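Local coordinates for tail protein, 43 kDa (Neisseria meningitidis MC58, PDB 3D37) that is of unknown function but probably forms part of a phage-like tail baseplate, at residues I310-M322 against Q330-T342. Numbering follows the deposited sequence.
Sequences IDAVFFLMGRRFM and QTELRLKEDGIWT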
loop_
_atom_site.group_PDB
_atom_site.type_symbol
_atom_site.label_atom_id
_atom_site.label_comp_id
_atom_site.label_asym_id
_atom_site.label_seq_id
_atom_site.Cartn_x
_atom_site.Cartn_y
_atom_site.Cartn_z
ATOM N N ILE A 310 -30.059 -18.080 -8.138
ATOM C CA ILE A 310 -29.894 -18.181 -9.605
ATOM C C ILE A 310 -29.742 -19.633 -10.052
ATOM O O ILE A 310 -28.972 -20.391 -9.490
ATOM C CB ILE A 310 -28.668 -17.403 -10.117
ATOM C CG1 ILE A 310 -28.773 -15.925 -9.747
ATOM C CG2 ILE A 310 -28.481 -17.578 -11.655
ATOM C CD1 ILE A 310 -27.480 -15.159 -10.010
ATOM N N ASP A 311 -30.479 -19.998 -11.080
ATOM C CA ASP A 311 -30.290 -21.254 -11.790
ATOM C C ASP A 311 -30.842 -21.017 -13.190
ATOM O O ASP A 311 -32.032 -21.128 -13.413
ATOM C CB ASP A 311 -31.043 -22.404 -11.103
ATOM C CG ASP A 311 -30.843 -23.729 -11.814
ATOM O OD1 ASP A 311 -30.523 -23.711 -13.017
ATOM O OD2 ASP A 311 -31.008 -24.790 -11.186
ATOM N N ALA A 312 -29.962 -20.642 -14.120
ATOM C CA ALA A 312 -30.351 -20.229 -15.475
ATOM C C ALA A 312 -29.179 -20.333 -16.421
ATOM O O ALA A 312 -28.024 -20.527 -16.001
ATOM C CB ALA A 312 -30.872 -18.786 -15.444
ATOM N N VAL A 313 -29.488 -20.236 -17.702
ATOM C CA VAL A 313 -28.506 -20.248 -18.752
ATOM C C VAL A 313 -28.321 -18.784 -19.209
ATOM O O VAL A 313 -29.296 -17.992 -19.316
ATOM C CB VAL A 313 -28.919 -21.134 -19.964
ATOM C CG1 VAL A 313 -27.891 -21.040 -21.114
ATOM C CG2 VAL A 313 -29.140 -22.579 -19.533
ATOM N N PHE A 314 -27.057 -18.453 -19.419
ATOM C CA PHE A 314 -26.611 -17.161 -19.879
ATOM C C PHE A 314 -25.737 -17.338 -21.125
ATOM O O PHE A 314 -25.131 -18.402 -21.356
ATOM C CB PHE A 314 -25.850 -16.408 -18.778
ATOM C CG PHE A 314 -26.663 -16.167 -17.543
ATOM C CD1 PHE A 314 -27.457 -15.037 -17.423
ATOM C CD2 PHE A 314 -26.663 -17.092 -16.508
ATOM C CE1 PHE A 314 -28.243 -14.824 -16.283
ATOM C CE2 PHE A 314 -27.452 -16.910 -15.371
ATOM C CZ PHE A 314 -28.236 -15.754 -15.247
ATOM N N PHE A 315 -25.717 -16.262 -21.905
ATOM C CA PHE A 315 -24.991 -16.152 -23.158
ATOM C C PHE A 315 -23.687 -15.362 -22.970
ATOM O O PHE A 315 -23.669 -14.249 -22.402
ATOM C CB PHE A 315 -25.846 -15.452 -24.181
ATOM C CG PHE A 315 -25.188 -15.327 -25.512
ATOM C CD1 PHE A 315 -24.948 -16.460 -26.274
ATOM C CD2 PHE A 315 -24.784 -14.075 -26.009
ATOM C CE1 PHE A 315 -24.308 -16.362 -27.524
ATOM C CE2 PHE A 315 -24.140 -13.966 -27.258
ATOM C CZ PHE A 315 -23.903 -15.113 -28.018
ATOM N N LEU A 316 -22.593 -15.972 -23.384
ATOM C CA LEU A 316 -21.277 -15.397 -23.202
ATOM C C LEU A 316 -20.931 -14.401 -24.313
ATOM O O LEU A 316 -20.724 -14.760 -25.442
ATOM C CB LEU A 316 -20.207 -16.484 -23.063
ATOM C CG LEU A 316 -18.778 -16.057 -22.761
ATOM C CD1 LEU A 316 -18.701 -15.435 -21.338
ATOM C CD2 LEU A 316 -17.805 -17.290 -22.901
ATOM N N MET A 317 -20.851 -13.144 -23.940
ATOM C CA MET A 317 -20.766 -12.041 -24.924
ATOM C C MET A 317 -19.336 -11.548 -25.011
ATOM O O MET A 317 -18.938 -10.966 -25.988
ATOM C CB MET A 317 -21.734 -10.913 -24.455
ATOM C CG MET A 317 -21.924 -9.775 -25.367
ATOM S SD MET A 317 -22.997 -10.039 -26.841
ATOM C CE MET A 317 -24.527 -10.153 -25.852
ATOM N N GLY A 318 -18.592 -11.737 -23.933
ATOM C CA GLY A 318 -17.220 -11.293 -23.799
ATOM C C GLY A 318 -16.433 -12.155 -22.846
ATOM O O GLY A 318 -16.994 -12.764 -21.932
ATOM N N ARG A 319 -15.136 -12.295 -23.119
ATOM C CA ARG A 319 -14.291 -13.044 -22.262
ATOM C C ARG A 319 -12.851 -12.604 -22.284
ATOM O O ARG A 319 -12.304 -12.249 -23.317
ATOM C CB ARG A 319 -14.419 -14.560 -22.497
ATOM C CG ARG A 319 -13.733 -15.107 -23.641
ATOM C CD ARG A 319 -12.264 -15.534 -23.367
ATOM N NE ARG A 319 -11.819 -15.890 -24.689
ATOM C CZ ARG A 319 -11.228 -15.123 -25.592
ATOM N NH1 ARG A 319 -10.819 -13.903 -25.363
ATOM N NH2 ARG A 319 -11.014 -15.644 -26.767
ATOM N N ARG A 320 -12.250 -12.660 -21.109
ATOM C CA ARG A 320 -10.880 -12.215 -20.926
ATOM C C ARG A 320 -10.053 -13.290 -20.231
ATOM O O ARG A 320 -10.294 -13.622 -19.086
ATOM C CB ARG A 320 -10.957 -10.887 -20.169
ATOM C CG ARG A 320 -9.710 -10.089 -19.828
ATOM C CD ARG A 320 -10.231 -8.829 -19.058
ATOM N NE ARG A 320 -9.171 -8.273 -18.290
ATOM C CZ ARG A 320 -9.278 -7.677 -17.089
ATOM N NH1 ARG A 320 -10.462 -7.468 -16.472
ATOM N NH2 ARG A 320 -8.140 -7.302 -16.490
ATOM N N PHE A 321 -9.092 -13.841 -20.982
ATOM C CA PHE A 321 -8.018 -14.659 -20.461
ATOM C C PHE A 321 -6.984 -13.756 -19.767
ATOM O O PHE A 321 -6.497 -12.773 -20.337
ATOM C CB PHE A 321 -7.281 -15.471 -21.557
ATOM C CG PHE A 321 -8.145 -16.417 -22.348
ATOM C CD1 PHE A 321 -8.989 -17.339 -21.730
ATOM C CD2 PHE A 321 -8.038 -16.444 -23.749
ATOM C CE1 PHE A 321 -9.758 -18.271 -22.506
ATOM C CE2 PHE A 321 -8.800 -17.379 -24.545
ATOM C CZ PHE A 321 -9.628 -18.282 -23.940
ATOM N N MET A 322 -6.675 -14.102 -18.532
ATOM C CA MET A 322 -5.833 -13.324 -17.684
ATOM C C MET A 322 -4.769 -14.197 -16.979
ATOM O O MET A 322 -5.033 -15.319 -16.587
ATOM C CB MET A 322 -6.687 -12.632 -16.612
ATOM C CG MET A 322 -7.895 -11.794 -17.131
ATOM S SD MET A 322 -8.729 -10.858 -15.767
ATOM C CE MET A 322 -9.485 -12.207 -14.910
ATOM N N GLN A 330 -6.710 -17.128 -14.916
ATOM C CA GLN A 330 -8.153 -17.023 -14.822
ATOM C C GLN A 330 -8.804 -16.592 -16.127
ATOM O O GLN A 330 -8.132 -16.181 -17.041
ATOM C CB GLN A 330 -8.509 -15.968 -13.720
ATOM C CG GLN A 330 -7.988 -16.327 -12.254
ATOM C CD GLN A 330 -8.158 -15.093 -11.392
ATOM O OE1 GLN A 330 -7.655 -14.027 -11.754
ATOM N NE2 GLN A 330 -8.854 -15.220 -10.288
ATOM N N THR A 331 -10.129 -16.688 -16.152
ATOM C CA THR A 331 -10.942 -16.192 -17.202
ATOM C C THR A 331 -12.073 -15.367 -16.569
ATOM O O THR A 331 -12.774 -15.817 -15.641
ATOM C CB THR A 331 -11.486 -17.310 -18.195
ATOM O OG1 THR A 331 -10.428 -18.228 -18.507
ATOM C CG2 THR A 331 -12.041 -16.657 -19.533
ATOM N N GLU A 332 -12.233 -14.150 -17.087
ATOM C CA GLU A 332 -13.455 -13.372 -16.833
ATOM C C GLU A 332 -14.437 -13.626 -17.901
ATOM O O GLU A 332 -14.137 -13.534 -19.138
ATOM C CB GLU A 332 -13.080 -11.888 -16.757
ATOM C CG GLU A 332 -14.256 -10.923 -16.802
ATOM C CD GLU A 332 -13.749 -9.444 -16.861
ATOM O OE1 GLU A 332 -12.967 -9.120 -15.921
ATOM O OE2 GLU A 332 -14.137 -8.702 -17.830
ATOM N N LEU A 333 -15.633 -13.974 -17.466
ATOM C CA LEU A 333 -16.732 -14.346 -18.347
ATOM C C LEU A 333 -17.847 -13.296 -18.229
ATOM O O LEU A 333 -18.428 -13.133 -17.150
ATOM C CB LEU A 333 -17.252 -15.748 -18.006
ATOM C CG LEU A 333 -16.213 -16.903 -17.903
ATOM C CD1 LEU A 333 -16.896 -18.115 -17.277
ATOM C CD2 LEU A 333 -15.610 -17.218 -19.276
ATOM N N ARG A 334 -18.066 -12.534 -19.293
ATOM C CA ARG A 334 -19.078 -11.466 -19.293
ATOM C C ARG A 334 -20.321 -12.044 -19.927
ATOM O O ARG A 334 -20.402 -12.231 -21.118
ATOM C CB ARG A 334 -18.590 -10.212 -20.036
ATOM C CG ARG A 334 -17.295 -9.693 -19.386
ATOM C CD ARG A 334 -16.911 -8.287 -19.893
ATOM N NE ARG A 334 -16.531 -8.297 -21.297
ATOM C CZ ARG A 334 -15.291 -8.437 -21.742
ATOM N NH1 ARG A 334 -14.266 -8.630 -20.910
ATOM N NH2 ARG A 334 -15.073 -8.438 -23.033
ATOM N N LEU A 335 -21.275 -12.354 -19.068
ATOM C CA LEU A 335 -22.467 -13.088 -19.401
ATOM C C LEU A 335 -23.707 -12.189 -19.459
ATOM O O LEU A 335 -23.864 -11.225 -18.686
ATOM C CB LEU A 335 -22.626 -14.211 -18.397
ATOM C CG LEU A 335 -21.610 -15.340 -18.486
ATOM C CD1 LEU A 335 -21.533 -16.114 -17.183
ATOM C CD2 LEU A 335 -21.949 -16.268 -19.708
ATOM N N LYS A 336 -24.592 -12.509 -20.395
ATOM C CA LYS A 336 -25.783 -11.743 -20.653
ATOM C C LYS A 336 -26.984 -12.653 -20.624
ATOM O O LYS A 336 -26.848 -13.866 -20.774
ATOM C CB LYS A 336 -25.677 -11.043 -22.023
ATOM C CG LYS A 336 -24.511 -9.999 -22.114
ATOM C CD LYS A 336 -24.941 -8.742 -21.343
ATOM C CE LYS A 336 -24.116 -7.535 -21.556
ATOM N NZ LYS A 336 -24.683 -6.411 -20.782
ATOM N N GLU A 337 -28.158 -12.051 -20.400
ATOM C CA GLU A 337 -29.424 -12.733 -20.542
ATOM C C GLU A 337 -29.459 -13.549 -21.842
ATOM O O GLU A 337 -29.115 -13.065 -22.944
ATOM C CB GLU A 337 -30.572 -11.724 -20.546
ATOM C CG GLU A 337 -31.959 -12.323 -20.518
ATOM C CD GLU A 337 -33.081 -11.289 -20.444
ATOM O OE1 GLU A 337 -32.827 -10.061 -20.514
ATOM O OE2 GLU A 337 -34.237 -11.740 -20.390
ATOM N N ASP A 338 -29.937 -14.779 -21.712
ATOM C CA ASP A 338 -30.072 -15.701 -22.856
ATOM C C ASP A 338 -31.174 -15.352 -23.839
ATOM O O ASP A 338 -32.210 -14.815 -23.472
ATOM C CB ASP A 338 -30.285 -17.101 -22.281
ATOM C CG ASP A 338 -30.039 -18.223 -23.283
ATOM O OD1 ASP A 338 -29.092 -18.113 -24.086
ATOM O OD2 ASP A 338 -30.808 -19.217 -23.192
ATOM N N GLY A 339 -30.918 -15.596 -25.125
ATOM C CA GLY A 339 -31.933 -15.504 -26.156
ATOM C C GLY A 339 -32.227 -14.097 -26.670
ATOM O O GLY A 339 -33.054 -13.948 -27.538
ATOM N N ILE A 340 -31.534 -13.075 -26.173
ATOM C CA ILE A 340 -31.875 -11.670 -26.465
ATOM C C ILE A 340 -31.111 -11.085 -27.670
ATOM O O ILE A 340 -31.689 -10.424 -28.521
ATOM C CB ILE A 340 -31.653 -10.792 -25.163
ATOM C CG1 ILE A 340 -32.547 -11.294 -24.002
ATOM C CG2 ILE A 340 -31.895 -9.313 -25.434
ATOM C CD1 ILE A 340 -34.076 -11.412 -24.309
ATOM N N TRP A 341 -29.814 -11.348 -27.760
ATOM C CA TRP A 341 -28.926 -10.805 -28.812
ATOM C C TRP A 341 -29.164 -11.505 -30.151
ATOM O O TRP A 341 -29.268 -12.711 -30.185
ATOM C CB TRP A 341 -27.419 -10.968 -28.393
ATOM C CG TRP A 341 -26.408 -10.226 -29.292
ATOM C CD1 TRP A 341 -26.388 -8.882 -29.568
ATOM C CD2 TRP A 341 -25.319 -10.803 -30.076
ATOM N NE1 TRP A 341 -25.368 -8.595 -30.432
ATOM C CE2 TRP A 341 -24.706 -9.744 -30.774
ATOM C CE3 TRP A 341 -24.813 -12.097 -30.240
ATOM C CZ2 TRP A 341 -23.585 -9.934 -31.607
ATOM C CZ3 TRP A 341 -23.699 -12.286 -31.075
ATOM C CH2 TRP A 341 -23.101 -11.216 -31.736
ATOM N N THR A 342 -29.181 -10.742 -31.252
ATOM C CA THR A 342 -29.332 -11.271 -32.623
ATOM C C THR A 342 -30.195 -12.549 -32.719
ATOM O O THR A 342 -29.701 -13.620 -33.130
ATOM C CB THR A 342 -27.946 -11.568 -33.225
ATOM O OG1 THR A 342 -27.268 -12.494 -32.374
ATOM C CG2 THR A 342 -27.107 -10.292 -33.363
HETATM O O HOH W 1 -30.692 -15.768 -19.055
#
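Met317 reaches across to Lys336 and Trp341. Met317 CB packs on Lys336 CG at 3.7 Å. CG, held anti to the backbone N (chi1 -173°), keeps Met317 CG near that same Lys336 CG at 4.2 Å. Bends at chi2 and chi3 then bring the sulfur over one face of the indole, with Met317 SD 4.2 Å from the centroid of the five-membered ring of Trp341, a Met-aromatic contact. CE, the tip, turns back between Lys336 CG and Trp341 CG and also meets the edge of the Phe315 ring in its plane. Phe315 in turn touches the same indole rim to rim, Phe315 CE2 lying 3.6 Å from Trp341 CE3, while Thr342 CG2 covers the opposite indole face.

Met317 sits in a classic beta bulge of this antiparallel hairpin, which lies in the C-terminal domain of the tail protein: Met317 and Gly318 both face Arg334. Arg334 O accepts a 3.0 Å bond from Met317 N and a weaker one from Gly318 N, and Arg334 N returns a bond to Gly318 O. The Arg334 guanidinium lies with one face over the Gly318-Arg319 peptide, and Arg334 NH1 makes a salt bridge to Glu332 OE2 at 3.1 Å in the guanidinium plane. Glu332 is shared by two arginines: its OE1 forms a salt bridge with Arg320 NH1 through a weak, bent hydrogen bond, the guanidinium and carboxylate planes standing 86° apart. Both arginines have further carboxylate partners, Asp28 and Asp30 for Arg334 and Asp26 for Arg320. On the other sheet face, Leu316 CD1 wedges against Leu333 CB (3.6 Å) and Leu335 CD2 (3.7 Å).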